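Local coordinates for protein putative aspartyl-tRNA synthetase (Leishmania major, PDB 6OD8) that probably joins L-aspartate to its cognate tRNA at the expense of ATP, as a class II aspartyl-tRNA synthetase, at residues A[182-185]-A[186-189]; A[206-209]-A[210-213]. One frame throughout, in Å; residues are numbered along the deposited sequence.

Contact 1 of 2, residues A[182-185]-A[186-189]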
# COMPACT_ATOMS: atom_id res chain seq x y z
N PRO A 182 4.03 27.89 -17.07
CA PRO A 182 3.07 28.44 -16.10
C PRO A 182 3.74 29.25 -15.01
O PRO A 182 3.11 30.14 -14.43
CB PRO A 182 2.38 27.19 -15.54
CG PRO A 182 3.36 26.08 -15.76
CD PRO A 182 4.09 26.42 -17.03
N PHE A 183 5.00 28.94 -14.70
CA PHE A 183 5.85 29.63 -13.76
C PHE A 183 7.23 29.01 -13.94
O PHE A 183 7.35 27.92 -14.49
CB PHE A 183 5.37 29.48 -12.30
CG PHE A 183 5.04 28.05 -11.91
CD1 PHE A 183 3.73 27.61 -11.90
CD2 PHE A 183 6.04 27.16 -11.55
CE1 PHE A 183 3.42 26.30 -11.55
CE2 PHE A 183 5.74 25.85 -11.19
CZ PHE A 183 4.43 25.42 -11.19
N THR A 184 8.26 29.72 -13.47
CA THR A 184 9.62 29.18 -13.59
C THR A 184 9.97 28.32 -12.38
O THR A 184 9.43 28.48 -11.28
CB THR A 184 10.65 30.30 -13.72
OG1 THR A 184 10.67 31.07 -12.50
CG2 THR A 184 10.32 31.22 -14.88
N LEU A 185 10.93 27.41 -12.60
CA LEU A 185 11.43 26.60 -11.50
C LEU A 185 12.09 27.47 -10.44
O LEU A 185 11.92 27.26 -9.23
CB LEU A 185 12.43 25.56 -12.03
CG LEU A 185 11.81 24.32 -12.68
CD1 LEU A 185 12.85 23.23 -12.71
CD2 LEU A 185 10.56 23.86 -11.93
N GLU A 186 12.82 28.49 -10.90
CA GLU A 186 13.44 29.46 -10.01
C GLU A 186 12.42 30.07 -9.06
O GLU A 186 12.62 30.11 -7.85
CB GLU A 186 14.13 30.54 -10.83
CG GLU A 186 15.32 30.03 -11.66
CD GLU A 186 14.95 29.21 -12.92
OE1 GLU A 186 13.78 29.20 -13.35
OE2 GLU A 186 15.87 28.58 -13.49
N ASP A 187 11.31 30.57 -9.61
CA ASP A 187 10.31 31.22 -8.77
C ASP A 187 9.63 30.21 -7.86
O ASP A 187 9.38 30.50 -6.68
CB ASP A 187 9.28 31.94 -9.64
CG ASP A 187 9.85 33.18 -10.32
OD1 ASP A 187 11.01 33.57 -10.05
OD2 ASP A 187 9.11 33.75 -11.14
N ALA A 188 9.32 29.02 -8.38
CA ALA A 188 8.65 28.00 -7.59
C ALA A 188 9.54 27.45 -6.48
O ALA A 188 9.02 26.87 -5.52
CB ALA A 188 8.18 26.86 -8.50
N SER A 189 10.86 27.66 -6.57
CA SER A 189 11.83 27.17 -5.59
C SER A 189 12.21 28.21 -4.55
O SER A 189 12.92 27.87 -3.59
CB SER A 189 13.10 26.70 -6.30
OG SER A 189 12.84 25.55 -7.08
O HOH W 1 7.32 32.34 -12.44
O HOH W 2 12.25 33.07 -12.84
O HOH W 3 12.35 27.51 -15.12
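Thr184 OG1 is gripped from two directions. The backbone amide of Asp187 donates to Thr184 OG1 at 3.0 Å in a fairly straight bond (159°), and a water sits 2.6 Å from the same OG1. Thr184 is the N-cap of the short helix 185-189. Its OG1 lies between the backbone N and the carbonyl carbon (chi1 65°), which swings the hydroxyl over the first turn, where the amides still lack helical partners. The Asp187 carboxylate does not bond directly to the threonine hydroxyl. Two waters join the residues: the one on OG1 donates weakly to Asp187 OD1, and another accepts from Thr184 N and donates to Asp187 OD2 at 2.6 Å. OD1 also forms a salt bridge with Arg190.

The first helical bond runs from Ala188 N to Thr184 O at 3.0 Å, with the donor tilted 20° from the carbonyl plane. Glu186 is bent at chi2 and folds back over the start of the helix. Its OE1 comes to 3.3 Å from Thr184 CB, and a third water bridges this oxygen to Leu185 N. Thus a water, rather than the glutamate itself, meets that amide. One apolar pair completes the contact: the methyl CB of Ala188 approaches Phe183 CD2 obliquely at 3.7 Å.

The helix follows strand 170-173 after a loop. Phe183 and Leu185 both pack on Met210 of helix 208-211, and Phe183 also reaches Val199. Pro182 touches Leu518 of the second subunit, while Ala188 O accepts from Arg204 in helix 201-206.

Contact 2 of 2, residues A[206-209]-A[210-213]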
# COMPACT_ATOMS: atom_id res chain seq x y z
N ASN A 206 -2.20 23.80 -9.87
CA ASN A 206 -2.83 23.77 -11.18
C ASN A 206 -1.92 23.22 -12.27
O ASN A 206 -2.43 22.75 -13.28
CB ASN A 206 -3.30 25.17 -11.58
CG ASN A 206 -4.50 25.63 -10.79
OD1 ASN A 206 -5.17 24.83 -10.14
ND2 ASN A 206 -4.77 26.93 -10.83
N SER A 207 -0.60 23.30 -12.08
CA SER A 207 0.41 22.68 -12.96
C SER A 207 1.40 21.89 -12.11
O SER A 207 2.61 22.16 -12.09
CB SER A 207 1.16 23.70 -13.81
OG SER A 207 0.28 24.52 -14.55
N ARG A 208 0.87 20.89 -11.41
CA ARG A 208 1.65 20.15 -10.43
C ARG A 208 2.85 19.46 -11.06
O ARG A 208 3.88 19.28 -10.39
CB ARG A 208 0.75 19.13 -9.71
CG ARG A 208 1.46 18.29 -8.70
CD ARG A 208 2.06 19.15 -7.60
NE ARG A 208 1.57 18.72 -6.30
CZ ARG A 208 1.97 19.21 -5.14
NH1 ARG A 208 2.91 20.15 -5.12
NH2 ARG A 208 1.46 18.76 -4.01
N TRP A 209 2.74 19.07 -12.34
CA TRP A 209 3.86 18.41 -13.01
C TRP A 209 5.07 19.33 -13.12
O TRP A 209 6.21 18.86 -13.12
CB TRP A 209 3.44 17.93 -14.41
CG TRP A 209 2.68 18.96 -15.20
CD1 TRP A 209 3.20 19.86 -16.10
CD2 TRP A 209 1.27 19.20 -15.16
NE1 TRP A 209 2.18 20.63 -16.62
CE2 TRP A 209 1.00 20.25 -16.04
CE3 TRP A 209 0.22 18.62 -14.43
CZ2 TRP A 209 -0.30 20.75 -16.24
CZ3 TRP A 209 -1.07 19.12 -14.63
CH2 TRP A 209 -1.32 20.17 -15.52
N MET A 210 4.84 20.64 -13.21
CA MET A 210 5.97 21.57 -13.17
C MET A 210 6.51 21.69 -11.75
O MET A 210 7.73 21.64 -11.52
CB MET A 210 5.52 22.94 -13.70
CG MET A 210 6.60 23.96 -13.82
SD MET A 210 7.77 23.55 -15.16
CE MET A 210 8.94 24.89 -14.93
N ASP A 211 5.62 21.89 -10.78
CA ASP A 211 6.03 22.06 -9.38
C ASP A 211 6.85 20.88 -8.89
O ASP A 211 7.81 21.06 -8.13
CB ASP A 211 4.81 22.22 -8.48
CG ASP A 211 5.19 22.20 -7.00
OD1 ASP A 211 5.73 23.20 -6.52
OD2 ASP A 211 5.04 21.14 -6.36
N LEU A 212 6.47 19.65 -9.27
CA LEU A 212 7.16 18.49 -8.73
C LEU A 212 8.63 18.46 -9.13
O LEU A 212 9.40 17.73 -8.51
CB LEU A 212 6.47 17.19 -9.19
CG LEU A 212 5.08 16.87 -8.61
CD1 LEU A 212 4.40 15.72 -9.37
CD2 LEU A 212 5.19 16.54 -7.11
N ARG A 213 9.02 19.21 -10.16
CA ARG A 213 10.41 19.22 -10.61
C ARG A 213 11.33 19.99 -9.67
O ARG A 213 12.55 19.87 -9.81
CB ARG A 213 10.49 19.82 -12.03
CG ARG A 213 9.59 19.10 -13.03
CD ARG A 213 9.55 19.83 -14.40
NE ARG A 213 8.42 19.31 -15.18
CZ ARG A 213 8.14 19.65 -16.43
NH1 ARG A 213 8.91 20.51 -17.09
NH2 ARG A 213 7.10 19.10 -17.01
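Arg208 and Asp211 lie side by side and point the same way. Their guanidinium and carboxylate planes are 31° apart, and the salt bridge runs from Arg208 NH1 to Asp211 OD2 at 2.7 Å. The bond is bent, and NH1 meets OD2 from above the carboxylate plane. Arg208 starts away from the next turn, where CG stands anti to the backbone N (chi1 179°). Bends at chi2 and chi3 bring its end back to the aspartate. Ser217 also bonds to OD2, and OD1 pairs with Arg204. The other Arg208 nitrogens, NE and NH2, bond to the carbonyls of Leu548 and Ser547, so this buried guanidinium has partners on several sides.

Leu212 crosses Arg208 at about a right angle. Its CG is 3.9 Å from Arg208 CG, and its CD2 lies over one face of the guanidinium. Trp209 and Arg213 cross obliquely, with ring and guanidinium planes 49° apart. Arg213 NH2 is at the indole edge, 4.1 Å from Trp209 CD1. Arg213 NE donates weakly to Trp209 O at 3.1 Å, while NH1 has its main partner in Glu140. One indole face lies over Ser207 CA.

The backbone beneath is a short helical turn. Ser207 O accepts from Met210 N at 2.9 Å and from Asp211 N at 3.3 Å. Ser207 is the N-cap, although its side chain makes no capping bond. Arg208 and Asp211 form an i to i+3 salt bridge along helix 208-211, within the class II synthetase family region and beside the second subunit.

Contacts 1 and 2 follow one another in the chain, and their centres are about 9 Å apart. Their shared surface is mainly apolar. Phe183 CE2 of contact 1 approaches Met210 CG of contact 2 at 3.3 Å, and Leu185 CD2 meets Met210 CE at 3.6 Å. Pro182 CB also comes to 3.5 Å from Ser207 OG. Met210 therefore packs against residues flanking the cap of helix 185-189. Arg204 serves both contacts through its NH1. Both contacts reach Leu518 of the second subunit, through Pro182 and Arg213. The pair thus sits on the same side of the chain's centre, beside the other subunit.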